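Local coordinates for Non-structural polyprotein (Sindbis virus, PDB 4GUA) that joins the nsP2 protease to the macro and zinc-binding domains of nsP3 in an uncleaved alphavirus precursor, and probably cleaves the viral polyprotein during replication, at residues E420-H432 against R462-L474. Residues are numbered along the deposited sequence; the frame is centred on the assembly and turned at random.
Sequences EAEALKLLQNAYH and RLEVSLNCLTTAL
Arg462, at the N-cap position of helix 463-474, makes a salt bridge through NH2 to Glu420 OE2 at 3.1 Å. Carboxylate and guanidinium stand almost perpendicular, with planes 87° apart, so a single oxygen and a single nitrogen meet. Phe415 makes a cation-pi contact with the same arginine. One turn on, Val465 CG2 touches Leu424 CD1. Ser466 OG takes the hydrogen bond of Tyr431 OH at 2.8 Å and lies in the plane of the ring, at its edge. Both hydroxyls also bond to the backbone of Leu451, so this buried polar pair is tied to the loop after strand 445-448. Cys469 is a knob in a hole formed by Leu424, Leu427, Gln428 and Tyr431. Its CB lies 3.4 Å from Tyr431 CD2. Its carbonyl O accepts Gln428 NE2 at 2.9 Å, with an N-H...O angle of 152°. The helical N-H of Ala473 reaches this oxygen from the opposite face of the carbonyl plane. A bend at chi2 turns the Gln428 amide back across Cys469. The two helices belong to the nsP3 macro domain, an alpha/beta/alpha fold. They cross at -40°, and their axes approach to 8.4 Å. Tyr431 and Leu470 both also rest on Ile448 of the central sheet. Leu470 lies over one face of the Tyr431 ring, its CB 3.8 Å from the ring centroid in a CH-pi contact. Leu470, Cys469, Ser466 and Ala473 together form the hole for this tyrosine. Thr472 packs its CB and CG2 against the Gln428 amide. Ala473 CB sits 3.6 Å from Tyr431 CB and equally close to His432 ND1. The other ring nitrogen of His432, NE2, hydrogen-bonds to Leu653 O, in the chain that follows zinc ligand Cys648.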
ATOM      1  N   GLU A 420       5.027  -7.231 -28.398  1.00 98.90           N
ATOM      2  CA  GLU A 420       5.847  -7.633 -27.259  1.00102.34           C
ATOM      3  C   GLU A 420       5.508  -6.913 -25.946  1.00 94.24           C
ATOM      4  O   GLU A 420       5.576  -7.520 -24.877  1.00 87.29           O
ATOM      5  CB  GLU A 420       7.335  -7.488 -27.597  1.00109.75           C
ATOM      6  CG  GLU A 420       7.868  -8.678 -28.405  1.00117.13           C
ATOM      7  CD  GLU A 420       9.018  -9.419 -27.728  1.00119.08           C
ATOM      8  OE1 GLU A 420       9.377  -9.072 -26.582  1.00119.11           O
ATOM      9  OE2 GLU A 420       9.556 -10.362 -28.347  1.00118.23           O
ATOM     10  N   ALA A 421       5.159  -5.634 -26.011  1.00 87.01           N
ATOM     11  CA  ALA A 421       4.848  -4.890 -24.791  1.00 83.17           C
ATOM     12  C   ALA A 421       3.542  -5.373 -24.167  1.00 80.39           C
ATOM     13  O   ALA A 421       3.467  -5.631 -22.964  1.00 78.48           O
ATOM     14  CB  ALA A 421       4.761  -3.412 -25.091  1.00 83.83           C
ATOM     15  N   GLU A 422       2.516  -5.497 -25.001  1.00 80.11           N
ATOM     16  CA  GLU A 422       1.195  -5.904 -24.551  1.00 80.13           C
ATOM     17  C   GLU A 422       1.229  -7.329 -24.004  1.00 81.59           C
ATOM     18  O   GLU A 422       0.638  -7.635 -22.961  1.00 76.09           O
ATOM     19  CB  GLU A 422       0.215  -5.814 -25.717  1.00 87.22           C
ATOM     20  CG  GLU A 422      -1.198  -6.225 -25.374  1.00 97.31           C
ATOM     21  CD  GLU A 422      -2.162  -5.982 -26.514  1.00100.50           C
ATOM     22  OE1 GLU A 422      -1.953  -5.003 -27.268  1.00100.49           O
ATOM     23  OE2 GLU A 422      -3.131  -6.764 -26.646  1.00 98.09           O
ATOM     24  N   ALA A 423       1.922  -8.201 -24.728  1.00 87.05           N
ATOM     25  CA  ALA A 423       2.117  -9.577 -24.297  1.00 81.33           C
ATOM     26  C   ALA A 423       2.797  -9.616 -22.936  1.00 73.59           C
ATOM     27  O   ALA A 423       2.350 -10.313 -22.041  1.00 79.69           O
ATOM     28  CB  ALA A 423       2.941 -10.341 -25.326  1.00 81.50           C
ATOM     29  N   LEU A 424       3.867  -8.848 -22.780  1.00 67.08           N
ATOM     30  CA  LEU A 424       4.597  -8.806 -21.524  1.00 65.58           C
ATOM     31  C   LEU A 424       3.662  -8.459 -20.372  1.00 71.50           C
ATOM     32  O   LEU A 424       3.719  -9.082 -19.317  1.00 74.20           O
ATOM     33  CB  LEU A 424       5.721  -7.776 -21.590  1.00 66.73           C
ATOM     34  CG  LEU A 424       6.499  -7.632 -20.283  1.00 66.51           C
ATOM     35  CD1 LEU A 424       7.246  -8.917 -19.969  1.00 60.97           C
ATOM     36  CD2 LEU A 424       7.455  -6.452 -20.352  1.00 68.16           C
ATOM     37  N   LYS A 425       2.813  -7.455 -20.577  1.00 74.26           N
ATOM     38  CA  LYS A 425       1.830  -7.055 -19.570  1.00 70.75           C
ATOM     39  C   LYS A 425       0.894  -8.210 -19.209  1.00 73.75           C
ATOM     40  O   LYS A 425       0.592  -8.440 -18.037  1.00 70.52           O
ATOM     41  CB  LYS A 425       1.013  -5.870 -20.085  1.00 69.64           C
ATOM     42  CG  LYS A 425      -0.106  -5.404 -19.163  1.00 68.90           C
ATOM     43  CD  LYS A 425       0.416  -4.701 -17.935  1.00 71.77           C
ATOM     44  CE  LYS A 425      -0.690  -3.919 -17.248  1.00 74.11           C
ATOM     45  NZ  LYS A 425      -0.233  -3.349 -15.949  1.00 77.59           N
ATOM     46  N   LEU A 426       0.425  -8.929 -20.223  1.00 78.66           N
ATOM     47  CA  LEU A 426      -0.470 -10.058 -20.005  1.00 73.36           C
ATOM     48  C   LEU A 426       0.209 -11.158 -19.198  1.00 74.15           C
ATOM     49  O   LEU A 426      -0.394 -11.751 -18.309  1.00 78.14           O
ATOM     50  CB  LEU A 426      -0.959 -10.608 -21.347  1.00 69.50           C
ATOM     51  CG  LEU A 426      -1.972  -9.708 -22.064  1.00 68.25           C
ATOM     52  CD1 LEU A 426      -2.129 -10.097 -23.521  1.00 70.94           C
ATOM     53  CD2 LEU A 426      -3.318  -9.768 -21.359  1.00 60.00           C
ATOM     54  N   LEU A 427       1.475 -11.412 -19.496  1.00 68.62           N
ATOM     55  CA  LEU A 427       2.235 -12.459 -18.832  1.00 68.37           C
ATOM     56  C   LEU A 427       2.379 -12.124 -17.352  1.00 70.14           C
ATOM     57  O   LEU A 427       2.123 -12.943 -16.461  1.00 67.82           O
ATOM     58  CB  LEU A 427       3.610 -12.560 -19.490  1.00 67.96           C
ATOM     59  CG  LEU A 427       4.611 -13.511 -18.843  1.00 72.03           C
ATOM     60  CD1 LEU A 427       4.124 -14.961 -18.916  1.00 76.20           C
ATOM     61  CD2 LEU A 427       5.967 -13.342 -19.503  1.00 63.00           C
ATOM     62  N   GLN A 428       2.784 -10.887 -17.108  1.00 74.47           N
ATOM     63  CA  GLN A 428       2.951 -10.384 -15.766  1.00 77.04           C
ATOM     64  C   GLN A 428       1.632 -10.498 -15.014  1.00 76.81           C
ATOM     65  O   GLN A 428       1.609 -10.865 -13.842  1.00 76.02           O
ATOM     66  CB  GLN A 428       3.400  -8.926 -15.821  1.00 78.28           C
ATOM     67  CG  GLN A 428       3.761  -8.351 -14.480  1.00 78.93           C
ATOM     68  CD  GLN A 428       4.913  -9.090 -13.842  1.00 78.83           C
ATOM     69  OE1 GLN A 428       6.079  -8.818 -14.133  1.00 80.29           O
ATOM     70  NE2 GLN A 428       4.593 -10.042 -12.973  1.00 77.49           N
ATOM     71  N   ASN A 429       0.535 -10.203 -15.704  1.00 71.51           N
ATOM     72  CA  ASN A 429      -0.786 -10.202 -15.085  1.00 71.60           C
ATOM     73  C   ASN A 429      -1.266 -11.601 -14.721  1.00 68.46           C
ATOM     74  O   ASN A 429      -1.953 -11.788 -13.716  1.00 65.98           O
ATOM     75  CB  ASN A 429      -1.809  -9.539 -16.013  1.00 70.29           C
ATOM     76  CG  ASN A 429      -1.795  -8.028 -15.915  1.00 65.77           C
ATOM     77  OD1 ASN A 429      -1.137  -7.452 -15.052  1.00 69.65           O
ATOM     78  ND2 ASN A 429      -2.534  -7.378 -16.797  1.00 65.07           N
ATOM     79  N   ALA A 430      -0.903 -12.578 -15.543  1.00 69.29           N
ATOM     80  CA  ALA A 430      -1.230 -13.967 -15.264  1.00 71.25           C
ATOM     81  C   ALA A 430      -0.558 -14.357 -13.966  1.00 71.53           C
ATOM     82  O   ALA A 430      -1.197 -14.928 -13.072  1.00 69.05           O
ATOM     83  CB  ALA A 430      -0.765 -14.868 -16.392  1.00 71.40           C
ATOM     84  N   TYR A 431       0.734 -14.042 -13.863  1.00 69.23           N
ATOM     85  CA  TYR A 431       1.483 -14.310 -12.634  1.00 66.03           C
ATOM     86  C   TYR A 431       0.902 -13.576 -11.415  1.00 63.61           C
ATOM     87  O   TYR A 431       0.853 -14.132 -10.318  1.00 61.66           O
ATOM     88  CB  TYR A 431       2.955 -13.939 -12.798  1.00 68.02           C
ATOM     89  CG  TYR A 431       3.801 -14.978 -13.511  1.00 71.55           C
ATOM     90  CD1 TYR A 431       4.002 -16.241 -12.960  1.00 70.06           C
ATOM     91  CD2 TYR A 431       4.430 -14.681 -14.718  1.00 73.40           C
ATOM     92  CE1 TYR A 431       4.790 -17.184 -13.603  1.00 73.92           C
ATOM     93  CE2 TYR A 431       5.218 -15.616 -15.364  1.00 74.50           C
ATOM     94  CZ  TYR A 431       5.396 -16.866 -14.805  1.00 75.89           C
ATOM     95  OH  TYR A 431       6.184 -17.800 -15.446  1.00 72.53           O
ATOM     96  N   HIS A 432       0.470 -12.333 -11.600  1.00 62.45           N
ATOM     97  CA  HIS A 432      -0.104 -11.564 -10.497  1.00 57.26           C
ATOM     98  C   HIS A 432      -1.403 -12.196 -10.027  1.00 59.59           C
ATOM     99  O   HIS A 432      -1.733 -12.135  -8.843  1.00 57.46           O
ATOM    100  CB  HIS A 432      -0.359 -10.113 -10.906  1.00 58.99           C
ATOM    101  CG  HIS A 432       0.846  -9.232 -10.782  1.00 61.21           C
ATOM    102  ND1 HIS A 432       1.624  -9.190  -9.645  1.00 57.96           N
ATOM    103  CD2 HIS A 432       1.410  -8.363 -11.654  1.00 60.46           C
ATOM    104  CE1 HIS A 432       2.614  -8.334  -9.823  1.00 56.53           C
ATOM    105  NE2 HIS A 432       2.505  -7.817 -11.032  1.00 57.55           N
ATOM    106  N   ARG A 462      12.188 -17.374 -23.703  1.00 93.71           N
ATOM    107  CA  ARG A 462      11.582 -16.423 -22.771  1.00 92.08           C
ATOM    108  C   ARG A 462      11.909 -16.657 -21.288  1.00 87.05           C
ATOM    109  O   ARG A 462      11.333 -16.005 -20.416  1.00 82.12           O
ATOM    110  CB  ARG A 462      10.071 -16.375 -23.006  1.00 93.72           C
ATOM    111  CG  ARG A 462       9.713 -15.874 -24.401  1.00 95.07           C
ATOM    112  CD  ARG A 462       9.770 -14.338 -24.464  1.00 98.95           C
ATOM    113  NE  ARG A 462       9.822 -13.786 -25.823  1.00 99.93           N
ATOM    114  CZ  ARG A 462       8.921 -13.994 -26.782  1.00 97.15           C
ATOM    115  NH1 ARG A 462       7.861 -14.758 -26.576  1.00 95.97           N
ATOM    116  NH2 ARG A 462       9.088 -13.433 -27.970  1.00 94.80           N
ATOM    117  N   LEU A 463      12.813 -17.592 -21.002  1.00 87.65           N
ATOM    118  CA  LEU A 463      13.094 -17.987 -19.621  1.00 91.91           C
ATOM    119  C   LEU A 463      13.310 -16.799 -18.685  1.00 98.08           C
ATOM    120  O   LEU A 463      12.627 -16.679 -17.672  1.00 95.97           O
ATOM    121  CB  LEU A 463      14.335 -18.888 -19.567  1.00 92.04           C
ATOM    122  CG  LEU A 463      14.736 -19.476 -18.204  1.00 91.58           C
ATOM    123  CD1 LEU A 463      15.738 -20.601 -18.397  1.00 97.20           C
ATOM    124  CD2 LEU A 463      15.328 -18.436 -17.249  1.00 83.49           C
ATOM    125  N   GLU A 464      14.255 -15.925 -19.015  1.00105.10           N
ATOM    126  CA  GLU A 464      14.615 -14.825 -18.123  1.00106.25           C
ATOM    127  C   GLU A 464      13.423 -13.914 -17.797  1.00101.25           C
ATOM    128  O   GLU A 464      13.199 -13.566 -16.637  1.00101.22           O
ATOM    129  CB  GLU A 464      15.754 -14.002 -18.737  1.00112.56           C
ATOM    130  CG  GLU A 464      15.321 -13.010 -19.826  1.00123.11           C
ATOM    131  CD  GLU A 464      14.723 -13.677 -21.068  1.00128.39           C
ATOM    132  OE1 GLU A 464      14.657 -14.925 -21.114  1.00128.57           O
ATOM    133  OE2 GLU A 464      14.300 -12.949 -21.995  1.00128.18           O
ATOM    134  N   VAL A 465      12.650 -13.557 -18.821  1.00 95.66           N
ATOM    135  CA  VAL A 465      11.540 -12.614 -18.668  1.00 90.22           C
ATOM    136  C   VAL A 465      10.327 -13.254 -17.992  1.00 84.09           C
ATOM    137  O   VAL A 465       9.664 -12.619 -17.175  1.00 82.47           O
ATOM    138  CB  VAL A 465      11.114 -11.992 -20.023  1.00 83.43           C
ATOM    139  CG1 VAL A 465      10.816 -13.065 -21.067  1.00 88.96           C
ATOM    140  CG2 VAL A 465       9.907 -11.091 -19.829  1.00 79.29           C
ATOM    141  N   SER A 466      10.016 -14.495 -18.349  1.00 80.68           N
ATOM    142  CA  SER A 466       8.932 -15.218 -17.693  1.00 78.20           C
ATOM    143  C   SER A 466       9.244 -15.389 -16.210  1.00 75.75           C
ATOM    144  O   SER A 466       8.359 -15.288 -15.360  1.00 78.97           O
ATOM    145  CB  SER A 466       8.714 -16.583 -18.342  1.00 81.35           C
ATOM    146  OG  SER A 466       7.531 -17.194 -17.855  1.00 80.27           O
ATOM    147  N   LEU A 467      10.511 -15.661 -15.912  1.00 70.04           N
ATOM    148  CA  LEU A 467      10.963 -15.888 -14.545  1.00 65.96           C
ATOM    149  C   LEU A 467      10.923 -14.588 -13.759  1.00 67.75           C
ATOM    150  O   LEU A 467      10.608 -14.570 -12.566  1.00 62.76           O
ATOM    151  CB  LEU A 467      12.384 -16.443 -14.536  1.00 64.02           C
ATOM    152  CG  LEU A 467      13.026 -16.604 -13.154  1.00 65.77           C
ATOM    153  CD1 LEU A 467      12.178 -17.490 -12.236  1.00 66.20           C
ATOM    154  CD2 LEU A 467      14.449 -17.149 -13.283  1.00 66.63           C
ATOM    155  N   ASN A 468      11.260 -13.495 -14.432  1.00 78.34           N
ATOM    156  CA  ASN A 468      11.223 -12.193 -13.794  1.00 85.61           C
ATOM    157  C   ASN A 468       9.794 -11.806 -13.423  1.00 80.86           C
ATOM    158  O   ASN A 468       9.554 -11.245 -12.357  1.00 83.55           O
ATOM    159  CB  ASN A 468      11.849 -11.123 -14.685  1.00 88.86           C
ATOM    160  CG  ASN A 468      11.813  -9.757 -14.044  1.00 91.59           C
ATOM    161  OD1 ASN A 468      12.521  -9.503 -13.068  1.00 87.50           O
ATOM    162  ND2 ASN A 468      10.973  -8.871 -14.574  1.00 95.28           N
ATOM    163  N   CYS A 469       8.848 -12.098 -14.306  1.00 70.10           N
ATOM    164  CA  CYS A 469       7.448 -11.845 -14.005  1.00 70.99           C
ATOM    165  C   CYS A 469       6.974 -12.738 -12.862  1.00 73.47           C
ATOM    166  O   CYS A 469       6.200 -12.314 -12.002  1.00 76.55           O
ATOM    167  CB  CYS A 469       6.584 -12.087 -15.240  1.00 74.06           C
ATOM    168  SG  CYS A 469       6.875 -10.932 -16.591  1.00 81.61           S
ATOM    169  N   LEU A 470       7.444 -13.979 -12.858  1.00 71.47           N
ATOM    170  CA  LEU A 470       7.072 -14.930 -11.822  1.00 71.12           C
ATOM    171  C   LEU A 470       7.438 -14.404 -10.433  1.00 72.39           C
ATOM    172  O   LEU A 470       6.587 -14.352  -9.540  1.00 71.42           O
ATOM    173  CB  LEU A 470       7.757 -16.274 -12.080  1.00 72.88           C
ATOM    174  CG  LEU A 470       7.344 -17.445 -11.187  1.00 70.12           C
ATOM    175  CD1 LEU A 470       7.624 -18.758 -11.891  1.00 68.57           C
ATOM    176  CD2 LEU A 470       8.065 -17.401  -9.848  1.00 70.39           C
ATOM    177  N   THR A 471       8.701 -14.023 -10.246  1.00 71.96           N
ATOM    178  CA  THR A 471       9.159 -13.554  -8.937  1.00 69.57           C
ATOM    179  C   THR A 471       8.573 -12.190  -8.592  1.00 64.84           C
ATOM    180  O   THR A 471       8.265 -11.923  -7.431  1.00 63.82           O
ATOM    181  CB  THR A 471      10.707 -13.483  -8.832  1.00 68.77           C
ATOM    182  OG1 THR A 471      11.228 -12.598  -9.827  1.00 70.85           O
ATOM    183  CG2 THR A 471      11.324 -14.858  -9.010  1.00 71.44           C
ATOM    184  N   THR A 472       8.412 -11.333  -9.597  1.00 63.15           N
ATOM    185  CA  THR A 472       7.844 -10.009  -9.371  1.00 64.06           C
ATOM    186  C   THR A 472       6.489 -10.180  -8.708  1.00 63.14           C
ATOM    187  O   THR A 472       6.162  -9.493  -7.740  1.00 63.55           O
ATOM    188  CB  THR A 472       7.645  -9.222 -10.679  1.00 64.14           C
ATOM    189  OG1 THR A 472       8.912  -8.915 -11.272  1.00 69.94           O
ATOM    190  CG2 THR A 472       6.898  -7.927 -10.406  1.00 57.07           C
ATOM    191  N   ALA A 473       5.711 -11.113  -9.241  1.00 61.19           N
ATOM    192  CA  ALA A 473       4.386 -11.403  -8.715  1.00 63.02           C
ATOM    193  C   ALA A 473       4.437 -12.149  -7.377  1.00 64.74           C
ATOM    194  O   ALA A 473       3.704 -11.811  -6.448  1.00 62.76           O
ATOM    195  CB  ALA A 473       3.588 -12.208  -9.734  1.00 59.65           C
ATOM    196  N   LEU A 474       5.294 -13.163  -7.286  1.00 66.98           N
ATOM    197  CA  LEU A 474       5.257 -14.096  -6.157  1.00 67.57           C
ATOM    198  C   LEU A 474       6.125 -13.711  -4.963  1.00 65.51           C
ATOM    199  O   LEU A 474       6.075 -14.369  -3.926  1.00 67.12           O
ATOM    200  CB  LEU A 474       5.595 -15.514  -6.628  1.00 66.34           C
ATOM    201  CG  LEU A 474       4.446 -16.168  -7.398  1.00 67.77           C
ATOM    202  CD1 LEU A 474       4.929 -17.340  -8.218  1.00 74.76           C
ATOM    203  CD2 LEU A 474       3.371 -16.622  -6.426  1.00 66.86           C
TER